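DNA polymerase (Pyrobaculum calidifontis, PDB 5MDN) probably catalyses DNA synthesis, adding deoxyribonucleotides from their triphosphates to a growing strand and releasing diphosphate, as a family B DNA polymerase. Local coordinates at residues L166-E171 with G234-Y239; V416-F421 with T561-V566. All blocks are in the same frame, centred on the assembly; numbering follows the deposited sequence.

Both contacts are buried, but they lie on opposite sides of the chain's centre, with about 28 Å between their nearest atoms, and share no strand or helix. Contact 1 belongs to the exonuclease domain and sets a helix across a strand of its central sheet; it is made by side chains alone, and includes two magnesium-binding aspartates. Contact 2 belongs to the polymerase part and joins neighbouring antiparallel strands of the palm, burying about twice as much surface, with backbone hydrogen bonds down its length and apolar side chains on both faces. An aspartate thus meets hydrocarbon in contact 1, whereas in contact 2 D562 takes part through its backbone carbonyl.

Contact 1 (L166-E171 with G234-Y239); sequences LAFDIE and GFDWPY
D236 reaches from helix 232-247 across to strand 165-172 and settles between F168 and I170, the two strand side chains directed toward the helix. Strand and helix segments run nearly at right angles (80°), their axes 9.3 Å apart. The D236 side chain passes alongside each, running the opposite way: I170 CG1 lies 3.4 Å from D236 OD1, while D236 OD2 is 3.9 Å from F168 CE2, with ring and carboxylate planes 65° apart. With CG of F168 lodged between its backbone N and carbonyl carbon (chi1 84°), the ring is carried out from the strand toward the helix, where F168 CZ sits over one face of W237, 3.8 Å from W237 CE2. F215 of helix 209-222 meets the F168 ring as well, and N275 OD1 takes the W237 NE1 hydrogen. I170 CD1 touches the edge of F235.

The pair D169 and D236 belongs to the metal site of the RNase H-like exonuclease fold. D169 has its CB on the far side of the strand, yet D169 OD1 comes within 4.7 Å of D236 OD2. Without a cation these like charges would probably repel, consistent with both aspartates binding magnesium in this protein.

Contact 2 (V416-F421 with T561-V566); sequences VLVLDF and TDSLFV
Strands 416-420 and 563-567 run antiparallel in the palm of the polymerase, paired from L417 with V566 to D420 with S563. The first ends at D420, the opening residue of the DFSSMYP sequence, motif A, and the second leaves the turn of the YGDTDS hairpin, motif C; in related family B polymerases the aspartates of these motifs hold the metals for nucleotide addition.

L417 and V566 exchange two bonds, L417 N to V566 O at 2.8 Å and V566 N to L417 O at 2.9 Å, both with the donor almost in line with the carbonyl. The next hydrogen-bonded pair is looser: L419 N reaches L564 O at 3.1 Å, but the return bond from L564 N to L419 O is weak. Beyond the strand end F421 N donates to D562 O at 2.9 Å; the bond is bent (144° at the hydrogen), with the donor 30° out of the carbonyl plane. S563 N is satisfied within the hairpin by D560 OD1, and T561 OG1 is hydrogen-bonded to A403 O. V416, V418 and D420 turn their backbone bonds to strand 588-593 on the other flank, and D420 OD1 is hydrogen-bonded to S422 OG.

On one face of the sheet L419 packs on L564 and V566, and F421 CE1 comes in from the strand end, 3.6 Å from L564 CG; L542 and V545 of helix 528-551 touch the same phenylalanine. V418 and F565 extend together from the other face. With V418 CG1 anti to the backbone N (chi1 178°), V418 CG2 is left to lie over the centre of the F565 ring in a CH-pi contact, 3.5 Å from the centroid and only 5° off the ring normal.

Contact 1 (L166-E171 with G234-Y239)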
loop_
_atom_site.group_PDB
_atom_site.type_symbol
_atom_site.label_atom_id
_atom_site.label_comp_id
_atom_site.label_asym_id
_atom_site.label_seq_id
_atom_site.Cartn_x
_atom_site.Cartn_y
_atom_site.Cartn_z
ATOM N N LEU A 166 17.510 8.325 -5.188
ATOM C CA LEU A 166 17.228 9.747 -5.335
ATOM C C LEU A 166 15.848 10.039 -4.763
ATOM O O LEU A 166 14.847 9.498 -5.245
ATOM C CB LEU A 166 17.293 10.173 -6.803
ATOM C CG LEU A 166 16.945 11.639 -7.072
ATOM C CD1 LEU A 166 18.185 12.509 -6.980
ATOM C CD2 LEU A 166 16.256 11.805 -8.417
ATOM N N ALA A 167 15.802 10.886 -3.740
ATOM C CA ALA A 167 14.555 11.428 -3.222
ATOM C C ALA A 167 14.290 12.786 -3.860
ATOM O O ALA A 167 15.215 13.554 -4.130
ATOM C CB ALA A 167 14.604 11.559 -1.699
ATOM N N PHE A 168 13.014 13.077 -4.103
ATOM C CA PHE A 168 12.650 14.357 -4.691
ATOM C C PHE A 168 11.305 14.811 -4.145
ATOM O O PHE A 168 10.426 13.996 -3.847
ATOM C CB PHE A 168 12.621 14.282 -6.225
ATOM C CG PHE A 168 11.334 13.747 -6.790
ATOM C CD1 PHE A 168 11.049 12.392 -6.756
ATOM C CD2 PHE A 168 10.415 14.604 -7.375
ATOM C CE1 PHE A 168 9.866 11.903 -7.286
ATOM C CE2 PHE A 168 9.231 14.121 -7.906
ATOM C CZ PHE A 168 8.957 12.770 -7.861
ATOM N N ASP A 169 11.165 16.127 -4.012
ATOM C CA ASP A 169 9.942 16.759 -3.545
ATOM C C ASP A 169 9.697 18.005 -4.382
ATOM O O ASP A 169 10.642 18.639 -4.860
ATOM C CB ASP A 169 10.033 17.116 -2.053
ATOM C CG ASP A 169 8.693 17.495 -1.461
ATOM O OD1 ASP A 169 7.826 16.606 -1.324
ATOM O OD2 ASP A 169 8.508 18.684 -1.131
ATOM N N ILE A 170 8.422 18.358 -4.558
ATOM C CA ILE A 170 8.050 19.544 -5.314
ATOM C C ILE A 170 7.041 20.361 -4.519
ATOM O O ILE A 170 6.360 19.859 -3.624
ATOM C CB ILE A 170 7.463 19.206 -6.705
ATOM C CG1 ILE A 170 6.017 18.723 -6.575
ATOM C CG2 ILE A 170 8.310 18.160 -7.416
ATOM C CD1 ILE A 170 5.320 18.534 -7.903
ATOM N N GLU A 171 6.965 21.647 -4.860
ATOM C CA GLU A 171 5.885 22.512 -4.412
ATOM C C GLU A 171 5.410 23.366 -5.579
ATOM O O GLU A 171 6.221 23.898 -6.341
ATOM C CB GLU A 171 6.317 23.401 -3.239
ATOM C CG GLU A 171 6.524 22.644 -1.932
ATOM C CD GLU A 171 5.275 21.919 -1.453
ATOM O OE1 GLU A 171 4.154 22.342 -1.809
ATOM O OE2 GLU A 171 5.417 20.916 -0.722
ATOM N N GLY A 234 0.679 10.014 -6.909
ATOM C CA GLY A 234 -0.596 10.694 -6.784
ATOM C C GLY A 234 -0.606 12.094 -7.371
ATOM O O GLY A 234 -1.547 12.467 -8.077
ATOM N N PHE A 235 0.427 12.885 -7.079
ATOM C CA PHE A 235 0.468 14.279 -7.509
ATOM C C PHE A 235 1.697 14.597 -8.351
ATOM O O PHE A 235 1.552 15.084 -9.477
ATOM C CB PHE A 235 0.403 15.208 -6.290
ATOM C CG PHE A 235 0.271 16.665 -6.646
ATOM C CD1 PHE A 235 1.396 17.450 -6.847
ATOM C CD2 PHE A 235 -0.979 17.251 -6.777
ATOM C CE1 PHE A 235 1.279 18.788 -7.175
ATOM C CE2 PHE A 235 -1.104 18.591 -7.105
ATOM C CZ PHE A 235 0.028 19.360 -7.303
ATOM N N ASP A 236 2.903 14.367 -7.822
ATOM C CA ASP A 236 4.119 14.919 -8.418
ATOM C C ASP A 236 4.280 14.501 -9.876
ATOM O O ASP A 236 4.365 15.349 -10.770
ATOM C CB ASP A 236 5.339 14.500 -7.596
ATOM C CG ASP A 236 5.350 15.119 -6.211
ATOM O OD1 ASP A 236 4.368 15.803 -5.852
ATOM O OD2 ASP A 236 6.345 14.927 -5.481
ATOM N N TRP A 237 4.336 13.193 -10.135
ATOM C CA TRP A 237 4.526 12.732 -11.511
ATOM C C TRP A 237 3.401 13.167 -12.442
ATOM O O TRP A 237 3.705 13.668 -13.539
ATOM C CB TRP A 237 4.720 11.213 -11.539
ATOM C CG TRP A 237 6.080 10.761 -11.092
ATOM C CD1 TRP A 237 6.359 9.848 -10.117
ATOM C CD2 TRP A 237 7.346 11.200 -11.603
ATOM N NE1 TRP A 237 7.718 9.692 -9.989
ATOM C CE2 TRP A 237 8.347 10.511 -10.889
ATOM C CE3 TRP A 237 7.731 12.110 -12.594
ATOM C CZ2 TRP A 237 9.706 10.703 -11.134
ATOM C CZ3 TRP A 237 9.080 12.299 -12.835
ATOM C CH2 TRP A 237 10.051 11.598 -12.109
ATOM N N PRO A 238 2.114 13.003 -12.108
ATOM C CA PRO A 238 1.071 13.532 -13.005
ATOM C C PRO A 238 1.198 15.020 -13.276
ATOM O O PRO A 238 0.882 15.467 -14.386
ATOM C CB PRO A 238 -0.233 13.206 -12.265
ATOM C CG PRO A 238 0.099 12.069 -11.384
ATOM C CD PRO A 238 1.534 12.235 -10.988
ATOM N N TYR A 239 1.647 15.808 -12.297
ATOM C CA TYR A 239 1.776 17.244 -12.515
ATOM C C TYR A 239 2.967 17.561 -13.413
ATOM O O TYR A 239 2.833 18.294 -14.400
ATOM C CB TYR A 239 1.901 17.976 -11.181
ATOM C CG TYR A 239 1.538 19.436 -11.284
ATOM C CD1 TYR A 239 2.494 20.387 -11.612
ATOM C CD2 TYR A 239 0.233 19.859 -11.075
ATOM C CE1 TYR A 239 2.163 21.722 -11.718
ATOM C CE2 TYR A 239 -0.109 21.192 -11.179
ATOM C CZ TYR A 239 0.858 22.119 -11.501
ATOM O OH TYR A 239 0.519 23.449 -11.603
#

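Contact 2 (V416-F421 with T561-V566)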
loop_
_atom_site.group_PDB
_atom_site.type_symbol
_atom_site.label_atom_id
_atom_site.label_comp_id
_atom_site.label_asym_id
_atom_site.label_seq_id
_atom_site.Cartn_x
_atom_site.Cartn_y
_atom_site.Cartn_z
ATOM N N VAL A 416 -1.164 -2.299 28.992
ATOM C CA VAL A 416 -1.839 -3.281 28.152
ATOM C C VAL A 416 -0.850 -3.811 27.126
ATOM O O VAL A 416 -0.143 -3.031 26.478
ATOM C CB VAL A 416 -3.072 -2.676 27.451
ATOM C CG1 VAL A 416 -3.696 -3.682 26.496
ATOM C CG2 VAL A 416 -4.089 -2.202 28.479
ATOM N N LEU A 417 -0.801 -5.134 26.979
ATOM C CA LEU A 417 -0.016 -5.793 25.947
ATOM C C LEU A 417 -0.940 -6.321 24.858
ATOM O O LEU A 417 -1.985 -6.914 25.148
ATOM C CB LEU A 417 0.811 -6.947 26.526
ATOM C CG LEU A 417 1.846 -6.617 27.603
ATOM C CD1 LEU A 417 2.646 -7.860 27.964
ATOM C CD2 LEU A 417 2.765 -5.506 27.130
ATOM N N VAL A 418 -0.550 -6.103 23.605
ATOM C CA VAL A 418 -1.263 -6.634 22.449
ATOM C C VAL A 418 -0.481 -7.826 21.914
ATOM O O VAL A 418 0.683 -7.690 21.519
ATOM C CB VAL A 418 -1.454 -5.562 21.365
ATOM C CG1 VAL A 418 -2.160 -6.157 20.155
ATOM C CG2 VAL A 418 -2.236 -4.385 21.922
ATOM N N LEU A 419 -1.118 -8.993 21.896
ATOM C CA LEU A 419 -0.483 -10.223 21.446
ATOM C C LEU A 419 -0.892 -10.507 20.007
ATOM O O LEU A 419 -2.084 -10.504 19.682
ATOM C CB LEU A 419 -0.860 -11.395 22.353
ATOM C CG LEU A 419 -0.415 -11.267 23.814
ATOM C CD1 LEU A 419 -1.064 -12.329 24.688
ATOM C CD2 LEU A 419 1.099 -11.333 23.918
ATOM N N ASP A 420 0.098 -10.757 19.155
ATOM C CA ASP A 420 -0.129 -10.982 17.732
ATOM C C ASP A 420 -0.463 -12.450 17.490
ATOM O O ASP A 420 0.319 -13.336 17.851
ATOM C CB ASP A 420 1.100 -10.568 16.922
ATOM C CG ASP A 420 0.806 -10.444 15.439
ATOM O OD1 ASP A 420 -0.348 -10.692 15.034
ATOM O OD2 ASP A 420 1.737 -10.106 14.678
ATOM N N PHE A 421 -1.623 -12.702 16.882
ATOM C CA PHE A 421 -2.071 -14.049 16.549
ATOM C C PHE A 421 -2.110 -14.297 15.043
ATOM O O PHE A 421 -2.820 -15.197 14.587
ATOM C CB PHE A 421 -3.447 -14.316 17.161
ATOM C CG PHE A 421 -3.397 -14.863 18.559
ATOM C CD1 PHE A 421 -3.282 -14.013 19.645
ATOM C CD2 PHE A 421 -3.481 -16.226 18.788
ATOM C CE1 PHE A 421 -3.242 -14.509 20.932
ATOM C CE2 PHE A 421 -3.443 -16.730 20.075
ATOM C CZ PHE A 421 -3.323 -15.869 21.148
ATOM N N THR A 561 -10.197 -12.112 16.008
ATOM C CA THR A 561 -9.616 -13.251 15.303
ATOM C C THR A 561 -8.099 -13.147 15.153
ATOM O O THR A 561 -7.410 -14.174 15.162
ATOM C CB THR A 561 -10.277 -13.398 13.931
ATOM O OG1 THR A 561 -11.275 -12.382 13.769
ATOM C CG2 THR A 561 -10.920 -14.772 13.800
ATOM N N ASP A 562 -7.554 -11.938 15.010
ATOM C CA ASP A 562 -6.130 -11.783 14.736
ATOM C C ASP A 562 -5.297 -11.346 15.941
ATOM O O ASP A 562 -4.063 -11.422 15.874
ATOM C CB ASP A 562 -5.919 -10.815 13.555
ATOM C CG ASP A 562 -6.418 -9.411 13.843
ATOM O OD1 ASP A 562 -7.085 -9.221 14.881
ATOM O OD2 ASP A 562 -6.145 -8.497 13.025
ATOM N N SER A 563 -5.916 -10.882 17.026
ATOM C CA SER A 563 -5.151 -10.478 18.203
ATOM C C SER A 563 -6.060 -10.451 19.425
ATOM O O SER A 563 -7.289 -10.468 19.312
ATOM C CB SER A 563 -4.492 -9.107 18.001
ATOM O OG SER A 563 -5.468 -8.098 17.824
ATOM N N LEU A 564 -5.439 -10.442 20.603
ATOM C CA LEU A 564 -6.165 -10.158 21.834
ATOM C C LEU A 564 -5.321 -9.267 22.737
ATOM O O LEU A 564 -4.095 -9.397 22.785
ATOM C CB LEU A 564 -6.591 -11.446 22.570
ATOM C CG LEU A 564 -5.687 -12.654 22.838
ATOM C CD1 LEU A 564 -4.550 -12.350 23.799
ATOM C CD2 LEU A 564 -6.529 -13.804 23.370
ATOM N N PHE A 565 -5.987 -8.352 23.434
ATOM C CA PHE A 565 -5.332 -7.406 24.329
ATOM C C PHE A 565 -5.431 -7.940 25.751
ATOM O O PHE A 565 -6.512 -8.337 26.193
ATOM C CB PHE A 565 -5.973 -6.016 24.248
ATOM C CG PHE A 565 -5.813 -5.317 22.911
ATOM C CD1 PHE A 565 -5.695 -6.026 21.725
ATOM C CD2 PHE A 565 -5.801 -3.933 22.853
ATOM C CE1 PHE A 565 -5.559 -5.372 20.514
ATOM C CE2 PHE A 565 -5.665 -3.274 21.646
ATOM C CZ PHE A 565 -5.543 -3.994 20.476
ATOM N N VAL A 566 -4.307 -7.945 26.469
ATOM C CA VAL A 566 -4.261 -8.452 27.835
ATOM C C VAL A 566 -3.510 -7.465 28.717
ATOM O O VAL A 566 -2.722 -6.642 28.245
ATOM C CB VAL A 566 -3.609 -9.852 27.928
ATOM C CG1 VAL A 566 -4.405 -10.870 27.125
ATOM C CG2 VAL A 566 -2.164 -9.802 27.451
#